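Local atomic coordinates of putative hydrolase (Agrobacterium vitis, PDB entry 3LLC), a protein that probably hydrolyses thioester and ester bonds, acting as an alpha/beta-hydrolase-fold acyl-protein thioesterase that removes fatty acids from acylated proteins. Residues Gly116-Ile119 with Ala120-Ile124; Met190-Gly193 with Arg194-Arg197; Gln253-Asp256 with Arg257-Asn260; Glu95-Ala98 with Val99-Phe103; Gln125-Lys128 with Ala129-Asp132. One frame throughout, in Å; residues are numbered along the deposited sequence. Where two conformers were deposited one is given.

Overall arrangement
All five contacts are local, each between adjoining pieces of chain; they run in series, so none nests in or crosses another, and none closes a long loop. From the N terminus, contact 4 comes first, on helix 89-103, followed by contacts 1 and 5 on helix 115-128, which packs beside it: Leu97 reaches Leu123 of contact 1, and Asp101 forms a salt bridge with Arg130 of contact 5. Contact 2, at the end of helix 187-195, docks on contact 1 through Asn196. Contact 3, on helix 252-266, stands apart, its centre about 21 Å from that of contact 1 and about 32 Å from that of contact 2.

Contact 1 (Gly116-Ile119 with Ala120-Ile124); sequences GGWI and ALRLI
Trp118 and Arg122, one helical turn apart, lie side by side and point the same way. Backbone bonds carry the turn: an i to i+4 ladder joins the carbonyls of Gly116, Gly117, Trp118 and Ile119 to the N-H groups of Ala120, Leu121, Arg122 and Leu123, with Arg122 N 3.0 Å from Trp118 O. The apolar contact is modest. CG of Arg122 approaches CD1 of Trp118 obliquely at 4.1 Å, and the indole and guanidinium planes are 63° apart. Trp118 throws its ring out with CG anti to the backbone N (chi1 -171°). Leu121 curls back over the preceding turn, its CG 3.3 Å from Gly117 O. The polar ends serve other parts of the chain: Trp118 NE1 bonds to Asn196 O, while Arg122, bent at chi2 and chi3, turns its guanidinium to give NE to Asn196 OD1 and NH1 to Gln125 OE1. Gly116 fits the last glycine of a GxSxG nucleophile elbow, as in alpha/beta hydrolases. Helix 115-128 is the crossover of a beta-alpha-beta unit; Ala120, Leu121 and Ile124 pack on strand 136-143, while Ile119 and Leu123 meet helix 89-103.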
loop_
_atom_site.group_PDB
_atom_site.type_symbol
_atom_site.label_atom_id
_atom_site.label_comp_id
_atom_site.label_asym_id
_atom_site.label_seq_id
_atom_site.Cartn_x
_atom_site.Cartn_y
_atom_site.Cartn_z
ATOM N N GLY A 116 -0.708 1.399 -2.034
ATOM C CA GLY A 116 -0.323 0.483 -0.965
ATOM C C GLY A 116 -1.406 -0.567 -0.674
ATOM O O GLY A 116 -1.106 -1.661 -0.188
ATOM N N GLY A 117 -2.668 -0.228 -0.954
ATOM C CA GLY A 117 -3.790 -1.177 -0.894
ATOM C C GLY A 117 -3.712 -2.273 -1.937
ATOM O O GLY A 117 -4.040 -3.442 -1.663
ATOM N N TRP A 118 -3.246 -1.916 -3.139
ATOM C CA TRP A 118 -2.985 -2.926 -4.202
ATOM C C TRP A 118 -1.871 -3.852 -3.742
ATOM O O TRP A 118 -1.978 -5.084 -3.852
ATOM C CB TRP A 118 -2.560 -2.206 -5.512
ATOM C CG TRP A 118 -2.462 -3.048 -6.781
ATOM C CD1 TRP A 118 -2.651 -4.382 -6.916
ATOM C CD2 TRP A 118 -2.187 -2.543 -8.099
ATOM N NE1 TRP A 118 -2.485 -4.753 -8.246
ATOM C CE2 TRP A 118 -2.197 -3.636 -8.984
ATOM C CE3 TRP A 118 -1.914 -1.272 -8.609
ATOM C CZ2 TRP A 118 -1.965 -3.497 -10.362
ATOM C CZ3 TRP A 118 -1.680 -1.129 -9.958
ATOM C CH2 TRP A 118 -1.706 -2.228 -10.831
ATOM N N ILE A 119 -0.788 -3.259 -3.244
ATOM C CA ILE A 119 0.358 -4.062 -2.816
ATOM C C ILE A 119 -0.044 -4.959 -1.618
ATOM O O ILE A 119 0.358 -6.125 -1.576
ATOM C CB ILE A 119 1.624 -3.174 -2.575
ATOM C CG1 ILE A 119 2.045 -2.505 -3.900
ATOM C CG2 ILE A 119 2.806 -3.996 -1.992
ATOM C CD1 ILE A 119 3.126 -1.447 -3.747
ATOM N N ALA A 120 -0.869 -4.452 -0.700
ATOM C CA ALA A 120 -1.376 -5.278 0.426
ATOM C C ALA A 120 -2.123 -6.518 -0.052
ATOM O O ALA A 120 -1.914 -7.626 0.478
ATOM C CB ALA A 120 -2.297 -4.446 1.358
ATOM N N LEU A 121 -2.992 -6.337 -1.054
ATOM C CA LEU A 121 -3.777 -7.467 -1.633
ATOM C C LEU A 121 -2.867 -8.498 -2.322
ATOM O O LEU A 121 -3.041 -9.716 -2.138
ATOM C CB LEU A 121 -4.848 -6.898 -2.593
ATOM C CG LEU A 121 -5.964 -6.079 -1.941
ATOM C CD1 LEU A 121 -6.764 -5.191 -2.929
ATOM C CD2 LEU A 121 -6.880 -7.050 -1.200
ATOM N N ARG A 122 -1.872 -8.032 -3.090
ATOM C CA ARG A 122 -0.867 -8.942 -3.681
ATOM C C ARG A 122 -0.033 -9.656 -2.585
ATOM O O ARG A 122 0.299 -10.849 -2.715
ATOM C CB ARG A 122 0.085 -8.203 -4.653
ATOM C CG ARG A 122 -0.587 -7.824 -6.017
ATOM C CD ARG A 122 -0.794 -9.048 -6.941
ATOM N NE ARG A 122 0.462 -9.692 -7.289
ATOM C CZ ARG A 122 0.809 -10.942 -6.987
ATOM N NH1 ARG A 122 -0.023 -11.769 -6.350
ATOM N NH2 ARG A 122 1.992 -11.382 -7.350
ATOM N N LEU A 123 0.315 -8.927 -1.527
ATOM C CA LEU A 123 1.163 -9.489 -0.450
ATOM C C LEU A 123 0.472 -10.654 0.217
ATOM O O LEU A 123 1.093 -11.697 0.446
ATOM C CB LEU A 123 1.491 -8.391 0.580
ATOM C CG LEU A 123 2.467 -8.610 1.737
ATOM C CD1 LEU A 123 3.749 -9.170 1.223
ATOM C CD2 LEU A 123 2.719 -7.261 2.446
ATOM N N ILE A 124 -0.814 -10.510 0.511
ATOM C CA ILE A 124 -1.545 -11.644 1.135
ATOM C C ILE A 124 -1.591 -12.871 0.222
ATOM O O ILE A 124 -1.419 -14.014 0.690
ATOM C CB ILE A 124 -2.961 -11.198 1.699
ATOM C CG1 ILE A 124 -3.581 -12.286 2.576
ATOM C CG2 ILE A 124 -3.981 -10.856 0.599
ATOM C CD1 ILE A 124 -2.989 -12.326 3.937
#

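Contact 2 (Met190-Gly193 with Arg194-Arg197); sequences MEDG and RANR. With EDO (1,2-ethanediol), chain D.
Gly193 O receives Asn196 N at 3.2 Å, closing a weakly bonded turn of helix 187-195; the donor stands well above the carbonyl plane, as suits a tight i to i+3 turn. The same N-H also reaches Asp192 O, but weakly.

Arg194 repeats the pattern two residues earlier, its N bonding to Glu191 O at 3.3 Å. Its CB rests 3.7 Å from Glu191 O, and from there the chain runs extended from CG to NE, taking the guanidinium away from the turn to a salt bridge with Glu155.

Asp192 brings in the side-chain chemistry. Its main-chain O takes a second donor, Asn196 ND2, at 3.1 Å with an N-H...O angle of 153°, the amide nitrogen lying above the carbonyl plane. With CG of Asp192 anti to the backbone N (chi1 174°), the carboxylate swings toward this amide. The distance from OD2 to Asn196 ND2 is 3.1 Å, with the two planes 60° apart. Ser90 OG is shared by Asp192 OD1 and Asn196 ND2, and OD1 of Asn196 is taken by Arg122 on helix 115-128. Beyond the turn, an ethanediol is weakly bonded to Ala195 O and Arg197 O.

The buried Asn196 amide thus has both its donor and its acceptor atom engaged, which fixes its rotation beside the weakly bonded turn of the helix; the neighbouring carboxylate would probably polarise its N-H groups further.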
loop_
_atom_site.group_PDB
_atom_site.type_symbol
_atom_site.label_atom_id
_atom_site.label_comp_id
_atom_site.label_asym_id
_atom_site.label_seq_id
_atom_site.Cartn_x
_atom_site.Cartn_y
_atom_site.Cartn_z
HETATM N N MSE A 190 2.936 0.559 -16.481
HETATM C CA MSE A 190 1.646 0.214 -17.098
HETATM C C MSE A 190 1.630 -1.289 -17.527
HETATM O O MSE A 190 0.650 -1.975 -17.285
HETATM C CB MSE A 190 1.351 1.087 -18.336
HETATM C CG MSE A 190 1.248 2.631 -18.052
HETATM SE SE MSE A 190 -0.187 3.128 -16.999
HETATM C CE MSE A 190 -1.590 2.527 -18.191
ATOM N N GLU A 191 2.713 -1.760 -18.130
ATOM C CA GLU A 191 2.760 -3.150 -18.650
ATOM C C GLU A 191 2.737 -4.140 -17.462
ATOM O O GLU A 191 1.954 -5.079 -17.432
ATOM C CB GLU A 191 3.995 -3.363 -19.509
ATOM C CG GLU A 191 3.945 -2.667 -20.878
ATOM C CD GLU A 191 5.243 -2.712 -21.648
ATOM O OE1 GLU A 191 6.309 -3.109 -21.119
ATOM O OE2 GLU A 191 5.192 -2.308 -22.816
ATOM N N ASP A 192 3.546 -3.859 -16.454
ATOM C CA ASP A 192 3.641 -4.726 -15.262
ATOM C C ASP A 192 2.401 -4.653 -14.368
ATOM O O ASP A 192 2.122 -5.604 -13.639
ATOM C CB ASP A 192 4.955 -4.432 -14.512
ATOM C CG ASP A 192 5.076 -5.183 -13.176
ATOM O OD1 ASP A 192 5.545 -6.329 -13.201
ATOM O OD2 ASP A 192 4.699 -4.638 -12.131
ATOM N N GLY A 193 1.607 -3.563 -14.444
ATOM C CA GLY A 193 0.392 -3.480 -13.683
ATOM C C GLY A 193 -0.585 -4.609 -14.059
ATOM O O GLY A 193 -1.307 -5.106 -13.184
ATOM N N ARG A 194 -0.568 -5.040 -15.310
ATOM C CA ARG A 194 -1.413 -6.154 -15.765
ATOM C C ARG A 194 -0.916 -7.507 -15.212
ATOM O O ARG A 194 -1.735 -8.419 -14.955
ATOM C CB ARG A 194 -1.580 -6.177 -17.294
ATOM C CG ARG A 194 -2.707 -5.225 -17.761
ATOM C CD ARG A 194 -2.735 -5.058 -19.299
ATOM N NE ARG A 194 -3.909 -4.260 -19.692
ATOM C CZ ARG A 194 -5.121 -4.743 -19.955
ATOM N NH1 ARG A 194 -5.363 -6.053 -19.904
ATOM N NH2 ARG A 194 -6.104 -3.915 -20.312
ATOM N N ALA A 195 0.403 -7.637 -15.049
ATOM C CA ALA A 195 0.992 -8.820 -14.379
ATOM C C ALA A 195 0.465 -8.957 -12.949
ATOM O O ALA A 195 0.368 -10.048 -12.445
ATOM C CB ALA A 195 2.534 -8.792 -14.394
ATOM N N ASN A 196 0.105 -7.855 -12.300
ATOM C CA ASN A 196 -0.371 -7.835 -10.917
ATOM C C ASN A 196 -1.887 -7.593 -10.725
ATOM O O ASN A 196 -2.363 -7.248 -9.622
ATOM C CB ASN A 196 0.434 -6.771 -10.146
ATOM C CG ASN A 196 1.869 -7.182 -9.930
ATOM O OD1 ASN A 196 2.152 -7.945 -8.997
ATOM N ND2 ASN A 196 2.808 -6.679 -10.786
ATOM N N ARG A 197 -2.661 -7.775 -11.801
ATOM C CA ARG A 197 -4.077 -7.467 -11.748
ATOM C C ARG A 197 -4.753 -8.435 -10.759
ATOM O O ARG A 197 -4.607 -9.666 -10.897
ATOM C CB ARG A 197 -4.703 -7.583 -13.142
ATOM C CG ARG A 197 -6.098 -6.959 -13.285
ATOM C CD ARG A 197 -6.592 -7.035 -14.736
ATOM N NE ARG A 197 -7.693 -6.093 -14.960
ATOM C CZ ARG A 197 -8.157 -5.733 -16.151
ATOM N NH1 ARG A 197 -7.666 -6.250 -17.268
ATOM N NH2 ARG A 197 -9.145 -4.832 -16.218
HETATM C C1 EDO D . -1.667 -11.579 -10.162
HETATM O O1 EDO D . -0.387 -12.249 -10.096
HETATM C C2 EDO D . -2.391 -11.648 -8.828
HETATM O O2 EDO D . -3.671 -12.261 -8.960
#

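Contact 3 (Gln253-Asp256 with Arg257-Asn260); sequences QDID and RMRN
Gln253 grips Arg257 from one turn earlier, OE1 accepting from NH2 at 2.8 Å in a nearly straight bond (172°). The donor comes in the carbonyl plane on a lone pair of OE1 while OE1 lies in the guanidinium plane, although amide and guanidinium are turned 62° against each other. CG of Gln253 sits between the backbone N and the carbonyl carbon (chi1 66°), and the rest of the chain extends alongside the arginine. The main-chain O of Gln253 accepts Arg257 N and also lies 3.6 Å above the centre of the guanidinium plane. Water 1 joins Gln253 OE1 to Arg257 NH1.

Asp254 adds a salt bridge from OD1 to the same NH2 at 3.0 Å. The nitrogen meets OD1 on its anti side, out of the carboxylate plane. Water 2 bridges OD1 to Arg257 NE, and OD2 of Asp254 pairs with Arg251.

Helix 252-266 packs against helix 53-65 in this alpha/beta hydrolase fold, and Ile255 is on the packed side, touching Lys54 and Glu57. Its CG2 meets CD of Arg259 at 3.8 Å, and its CD1 comes 4.3 Å from CE of Met258, a selenomethionine. Arg259 goes on to salt bridges with Asp60 and Glu57, while its N bonds to Ile255 O at 2.8 Å.

Asp256 contributes chiefly through its backbone O, which receives Asn260 N at 3.0 Å.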
loop_
_atom_site.group_PDB
_atom_site.type_symbol
_atom_site.label_atom_id
_atom_site.label_comp_id
_atom_site.label_asym_id
_atom_site.label_seq_id
_atom_site.Cartn_x
_atom_site.Cartn_y
_atom_site.Cartn_z
ATOM N N GLN A 253 -10.943 14.118 11.974
ATOM C CA GLN A 253 -12.019 13.095 11.946
ATOM C C GLN A 253 -11.662 11.835 11.133
ATOM O O GLN A 253 -12.051 10.742 11.521
ATOM C CB GLN A 253 -13.341 13.692 11.444
ATOM C CG GLN A 253 -13.281 14.128 9.963
ATOM C CD GLN A 253 -14.613 14.582 9.452
ATOM O OE1 GLN A 253 -15.468 13.745 9.100
ATOM N NE2 GLN A 253 -14.808 15.902 9.386
ATOM N N ASP A 254 -10.944 11.978 10.009
ATOM C CA ASP A 254 -10.503 10.852 9.205
ATOM C C ASP A 254 -9.455 9.988 9.942
ATOM O O ASP A 254 -9.505 8.755 9.896
ATOM C CB ASP A 254 -9.911 11.301 7.847
ATOM C CG ASP A 254 -10.897 12.102 6.987
ATOM O OD1 ASP A 254 -12.085 11.714 6.891
ATOM O OD2 ASP A 254 -10.471 13.129 6.400
ATOM N N ILE A 255 -8.501 10.641 10.581
ATOM C CA ILE A 255 -7.471 9.955 11.374
ATOM C C ILE A 255 -8.117 9.171 12.531
ATOM O O ILE A 255 -7.726 8.008 12.743
ATOM C CB ILE A 255 -6.428 10.966 11.875
ATOM C CG1 ILE A 255 -5.614 11.533 10.694
ATOM C CG2 ILE A 255 -5.440 10.346 12.927
ATOM C CD1 ILE A 255 -4.918 10.533 9.807
ATOM N N ASP A 256 -9.129 9.762 13.199
ATOM C CA ASP A 256 -9.885 9.070 14.253
ATOM C C ASP A 256 -10.528 7.786 13.712
ATOM O O ASP A 256 -10.445 6.737 14.358
ATOM C CB ASP A 256 -10.970 9.958 14.860
ATOM C CG ASP A 256 -10.414 11.075 15.743
ATOM O OD1 ASP A 256 -9.214 11.086 16.053
ATOM O OD2 ASP A 256 -11.201 11.940 16.139
ATOM N N ARG A 257 -11.178 7.857 12.530
ATOM C CA ARG A 257 -11.771 6.642 11.925
ATOM C C ARG A 257 -10.712 5.592 11.584
ATOM O O ARG A 257 -10.920 4.392 11.795
ATOM C CB ARG A 257 -12.606 6.953 10.658
ATOM C CG ARG A 257 -14.049 7.353 10.938
ATOM C CD ARG A 257 -14.832 7.607 9.614
ATOM N NE ARG A 257 -14.408 8.874 9.015
ATOM C CZ ARG A 257 -14.901 10.067 9.311
ATOM N NH1 ARG A 257 -15.916 10.202 10.164
ATOM N NH2 ARG A 257 -14.382 11.159 8.731
HETATM N N MSE A 258 -9.580 6.021 11.031
HETATM C CA MSE A 258 -8.519 5.075 10.666
HETATM C C MSE A 258 -7.925 4.411 11.932
HETATM O O MSE A 258 -7.678 3.201 11.951
HETATM C CB MSE A 258 -7.383 5.787 9.917
HETATM C CG MSE A 258 -6.305 4.837 9.438
HETATM SE SE MSE A 258 -4.723 5.786 8.705
HETATM C CE MSE A 258 -4.022 6.387 10.279
ATOM N N ARG A 259 -7.652 5.201 12.954
ATOM C CA ARG A 259 -7.079 4.655 14.209
ATOM C C ARG A 259 -8.070 3.670 14.876
ATOM O O ARG A 259 -7.680 2.605 15.376
ATOM C CB ARG A 259 -6.700 5.781 15.168
ATOM C CG ARG A 259 -5.423 6.515 14.747
ATOM C CD ARG A 259 -5.173 7.717 15.662
ATOM N NE ARG A 259 -4.933 7.357 17.061
ATOM C CZ ARG A 259 -3.763 7.461 17.703
ATOM N NH1 ARG A 259 -2.683 7.928 17.101
ATOM N NH2 ARG A 259 -3.671 7.132 18.982
ATOM N N ASN A 260 -9.356 4.001 14.841
ATOM C CA ASN A 260 -10.365 3.108 15.402
ATOM C C ASN A 260 -10.458 1.783 14.599
ATOM O O ASN A 260 -10.650 0.712 15.195
ATOM C CB ASN A 260 -11.724 3.799 15.500
ATOM C CG ASN A 260 -11.790 4.813 16.655
ATOM O OD1 ASN A 260 -11.030 4.737 17.616
ATOM N ND2 ASN A 260 -12.717 5.751 16.561
HETATM O O HOH W 1 -17.245 12.778 11.205
HETATM O O HOH W 2 -12.401 8.945 6.955
#

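Contact 4 (Glu95-Ala98 with Val99-Phe103); sequences EALA and VLDHF
The carboxylate of Asp101 turns one face to the main chain of Leu97: Leu97 O stands over Asp101 CG at 3.2 Å, and, in the conformer given, Leu97 CD1 approaches from the same side, 3.8 Å from OD1. CG of Asp101 is anti to its own carbonyl carbon (chi1 -66°), which folds the group back over the preceding turn. Farther on, the His102 ring sets an edge over the face of Phe103, with CD2 3.7 Å above the centre of that ring; Phe103 also meets His12 edge-to-face. All this lies on helix 89-103, whose sides divide the work in the alpha/beta hydrolase fold: Ala96 and Val99 pack on strand 68-72, Ala98 and His102 on strand 9-16, and Leu97 and Leu100 on helix 115-128. The i to i+4 ladder runs regularly through the turn, from Val99 N on Glu95 O to Asp101 N on Leu97 O, the latter at 2.9 Å; His102 N to Ala98 O is more bent at 131°. Val99 CG2 comes 3.3 Å from Glu95 O. Asp101 OD1 forms a salt bridge with Arg130, and Glu95 OE2 is held by Ser75 and Arg23.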
loop_
_atom_site.group_PDB
_atom_site.type_symbol
_atom_site.label_atom_id
_atom_site.label_comp_id
_atom_site.label_asym_id
_atom_site.label_seq_id
_atom_site.Cartn_x
_atom_site.Cartn_y
_atom_site.Cartn_z
ATOM N N GLU A 95 9.820 -5.653 -2.462
ATOM C CA GLU A 95 10.399 -4.932 -1.316
ATOM C C GLU A 95 9.544 -5.111 -0.024
ATOM O O GLU A 95 10.080 -5.373 1.060
ATOM C CB GLU A 95 10.557 -3.443 -1.692
ATOM C CG GLU A 95 11.629 -3.212 -2.774
ATOM C CD GLU A 95 11.454 -1.899 -3.581
ATOM O OE1 GLU A 95 10.740 -1.013 -3.067
ATOM O OE2 GLU A 95 12.069 -1.788 -4.680
ATOM N N ALA A 96 8.232 -4.965 -0.146
ATOM C CA ALA A 96 7.328 -5.157 0.966
ATOM C C ALA A 96 7.511 -6.562 1.557
ATOM O O ALA A 96 7.643 -6.705 2.779
ATOM C CB ALA A 96 5.836 -4.888 0.559
ATOM N N LEU A 97 7.555 -7.582 0.702
ATOM C CA LEU A 97 7.727 -8.957 1.174
ATOM C C LEU A 97 9.107 -9.148 1.838
ATOM O O LEU A 97 9.229 -9.846 2.864
ATOM C CB LEU A 97 7.498 -9.939 0.013
ATOM C CG LEU A 97 7.544 -11.445 0.280
ATOM C CD1 LEU A 97 6.617 -11.801 1.438
ATOM C CD2 LEU A 97 7.175 -12.248 -0.986
ATOM N N ALA A 98 10.164 -8.557 1.257
ATOM C CA ALA A 98 11.499 -8.646 1.841
ATOM C C ALA A 98 11.581 -7.999 3.238
ATOM O O ALA A 98 12.290 -8.480 4.128
ATOM C CB ALA A 98 12.575 -8.042 0.898
ATOM N N VAL A 99 10.886 -6.887 3.411
ATOM C CA VAL A 99 10.884 -6.197 4.699
ATOM C C VAL A 99 10.161 -7.086 5.733
ATOM O O VAL A 99 10.679 -7.329 6.835
ATOM C CB VAL A 99 10.223 -4.822 4.574
ATOM C CG1 VAL A 99 9.888 -4.264 5.979
ATOM C CG2 VAL A 99 11.159 -3.888 3.782
ATOM N N LEU A 100 9.004 -7.629 5.348
ATOM C CA LEU A 100 8.290 -8.545 6.240
ATOM C C LEU A 100 9.134 -9.777 6.598
ATOM O O LEU A 100 9.187 -10.161 7.781
ATOM C CB LEU A 100 6.919 -8.931 5.662
ATOM C CG LEU A 100 5.942 -9.635 6.607
ATOM C CD1 LEU A 100 5.318 -8.652 7.590
ATOM C CD2 LEU A 100 4.879 -10.318 5.794
ATOM N N ASP A 101 9.816 -10.385 5.618
ATOM C CA ASP A 101 10.654 -11.558 5.868
ATOM C C ASP A 101 11.922 -11.257 6.685
ATOM O O ASP A 101 12.512 -12.162 7.309
ATOM C CB ASP A 101 11.055 -12.238 4.553
ATOM C CG ASP A 101 9.845 -12.869 3.803
ATOM O OD1 ASP A 101 8.742 -13.014 4.403
ATOM O OD2 ASP A 101 10.006 -13.224 2.605
ATOM N N HIS A 102 12.349 -9.994 6.694
ATOM C CA HIS A 102 13.521 -9.601 7.485
ATOM C C HIS A 102 13.168 -9.597 8.986
ATOM O O HIS A 102 13.943 -10.040 9.796
ATOM C CB HIS A 102 14.023 -8.224 7.035
ATOM C CG HIS A 102 15.278 -7.764 7.724
ATOM N ND1 HIS A 102 16.539 -8.169 7.330
ATOM C CD2 HIS A 102 15.465 -6.921 8.770
ATOM C CE1 HIS A 102 17.445 -7.622 8.126
ATOM N NE2 HIS A 102 16.823 -6.845 8.995
ATOM N N PHE A 103 11.999 -9.062 9.331
ATOM C CA PHE A 103 11.571 -8.886 10.720
ATOM C C PHE A 103 10.717 -10.034 11.262
ATOM O O PHE A 103 10.705 -10.262 12.467
ATOM C CB PHE A 103 10.819 -7.558 10.837
ATOM C CG PHE A 103 11.703 -6.354 10.603
ATOM C CD1 PHE A 103 12.673 -6.023 11.541
ATOM C CD2 PHE A 103 11.576 -5.576 9.466
ATOM C CE1 PHE A 103 13.506 -4.927 11.342
ATOM C CE2 PHE A 103 12.395 -4.479 9.267
ATOM C CZ PHE A 103 13.358 -4.152 10.209
#

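Contact 5 (Gln125-Lys128 with Ala129-Asp132); sequences QELK and ARHD. With EDO (1,2-ethanediol), chain C.
Leu127 and Arg130 lie side by side where helix 115-128 ends, pointing the same way. Leu127 CD2 sits over one face of the guanidinium, 3.5 Å from Arg130 NH2 and 4.0 Å from CZ. CG of Leu127 is anti to its carbonyl carbon (chi1 -64°), and the bend of the arginine at chi3 lays the guanidinium with one face against CD2. Farther back along the side chain, Arg130 CG comes 3.2 Å from Glu126 O.

The backbone sets this up. Ala129 N donates to Gln125 O at 3.0 Å, the last i to i+4 bond of the helix here, and only weakly to Glu126 O. Arg130 N then donates to Leu127 O at 3.1 Å, a one-residue-shorter step with the donor well above the carbonyl plane. The chain thereby leaves the crossover helix of the beta-alpha-beta unit and enters the loop leading to strand 136-143.

Outward from this turn, the Asp101 carboxylate on helix 89-103 holds NH2 of Arg130, and Leu97 and Leu100 of the same helix back Leu127. Arg130 NE is buried and has no partner in the model. On the far side, Gln125 extends its chain to give NE2 to O2 of an ethanediol at 2.8 Å; Val198 O binds the same molecule. Lys128 packs on Asp204.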
loop_
_atom_site.group_PDB
_atom_site.type_symbol
_atom_site.label_atom_id
_atom_site.label_comp_id
_atom_site.label_asym_id
_atom_site.label_seq_id
_atom_site.Cartn_x
_atom_site.Cartn_y
_atom_site.Cartn_z
ATOM N N GLN A 125 -1.741 -12.642 -1.088
ATOM C CA GLN A 125 -1.673 -13.727 -2.081
ATOM C C GLN A 125 -0.323 -14.423 -2.093
ATOM O O GLN A 125 -0.267 -15.660 -2.133
ATOM C CB GLN A 125 -2.036 -13.242 -3.524
ATOM C CG GLN A 125 -3.476 -12.745 -3.644
ATOM C CD GLN A 125 -3.823 -12.209 -5.042
ATOM O OE1 GLN A 125 -2.952 -11.686 -5.769
ATOM N NE2 GLN A 125 -5.080 -12.400 -5.446
ATOM N N GLU A 126 0.763 -13.654 -2.005
ATOM C CA GLU A 126 2.130 -14.217 -1.998
ATOM C C GLU A 126 2.369 -15.038 -0.723
ATOM O O GLU A 126 2.950 -16.113 -0.766
ATOM C CB GLU A 126 3.208 -13.106 -2.098
ATOM C CG GLU A 126 3.234 -12.319 -3.428
ATOM C CD GLU A 126 4.089 -12.973 -4.535
ATOM O OE1 GLU A 126 5.333 -12.800 -4.528
ATOM O OE2 GLU A 126 3.510 -13.612 -5.446
ATOM N N LEU A 127 1.933 -14.512 0.420
ATOM C CA LEU A 127 2.077 -15.272 1.689
ATOM C C LEU A 127 1.251 -16.559 1.682
ATOM O O LEU A 127 1.752 -17.637 2.059
ATOM C CB LEU A 127 1.709 -14.394 2.890
ATOM C CG LEU A 127 2.624 -13.183 3.125
ATOM C CD1 LEU A 127 2.042 -12.237 4.204
ATOM C CD2 LEU A 127 4.033 -13.605 3.492
ATOM N N LYS A 128 0.003 -16.486 1.224
ATOM C CA LYS A 128 -0.841 -17.709 1.149
ATOM C C LYS A 128 -0.280 -18.750 0.170
ATOM O O LYS A 128 -0.461 -19.952 0.374
ATOM C CB LYS A 128 -2.340 -17.377 0.887
ATOM C CG LYS A 128 -3.008 -16.688 2.133
ATOM C CD LYS A 128 -4.468 -16.127 1.981
ATOM C CE LYS A 128 -5.555 -17.215 2.016
ATOM N NZ LYS A 128 -5.519 -18.062 3.250
ATOM N N ALA A 129 0.456 -18.327 -0.858
ATOM C CA ALA A 129 1.089 -19.288 -1.799
ATOM C C ALA A 129 2.284 -20.046 -1.210
ATOM O O ALA A 129 2.725 -21.045 -1.788
ATOM C CB ALA A 129 1.518 -18.578 -3.109
ATOM N N ARG A 130 2.818 -19.593 -0.077
ATOM C CA ARG A 130 4.017 -20.225 0.509
ATOM C C ARG A 130 3.694 -21.360 1.455
ATOM O O ARG A 130 2.639 -21.379 2.085
ATOM C CB ARG A 130 4.882 -19.198 1.243
ATOM C CG ARG A 130 5.236 -18.057 0.374
ATOM C CD ARG A 130 6.542 -17.413 0.686
ATOM N NE ARG A 130 6.548 -16.729 1.968
ATOM C CZ ARG A 130 7.284 -15.650 2.259
ATOM N NH1 ARG A 130 8.063 -15.065 1.351
ATOM N NH2 ARG A 130 7.215 -15.137 3.478
ATOM N N HIS A 131 4.638 -22.297 1.548
ATOM C CA HIS A 131 4.580 -23.414 2.488
ATOM C C HIS A 131 5.035 -22.956 3.877
ATOM O O HIS A 131 4.321 -23.142 4.861
ATOM C CB HIS A 131 5.499 -24.555 2.020
ATOM C CG HIS A 131 4.979 -25.324 0.842
ATOM N ND1 HIS A 131 5.363 -26.626 0.578
ATOM C CD2 HIS A 131 4.104 -24.986 -0.137
ATOM C CE1 HIS A 131 4.755 -27.052 -0.515
ATOM N NE2 HIS A 131 3.985 -26.076 -0.967
ATOM N N ASP A 132 6.232 -22.370 3.943
ATOM C CA ASP A 132 6.801 -21.877 5.200
ATOM C C ASP A 132 6.404 -20.411 5.411
ATOM O O ASP A 132 7.018 -19.507 4.812
ATOM C CB ASP A 132 8.331 -22.018 5.193
HETATM C C1 EDO C . -7.545 -13.960 -8.754
HETATM O O1 EDO C . -7.946 -13.285 -9.945
HETATM C C2 EDO C . -7.721 -12.984 -7.614
HETATM O O2 EDO C . -6.685 -12.039 -7.714
#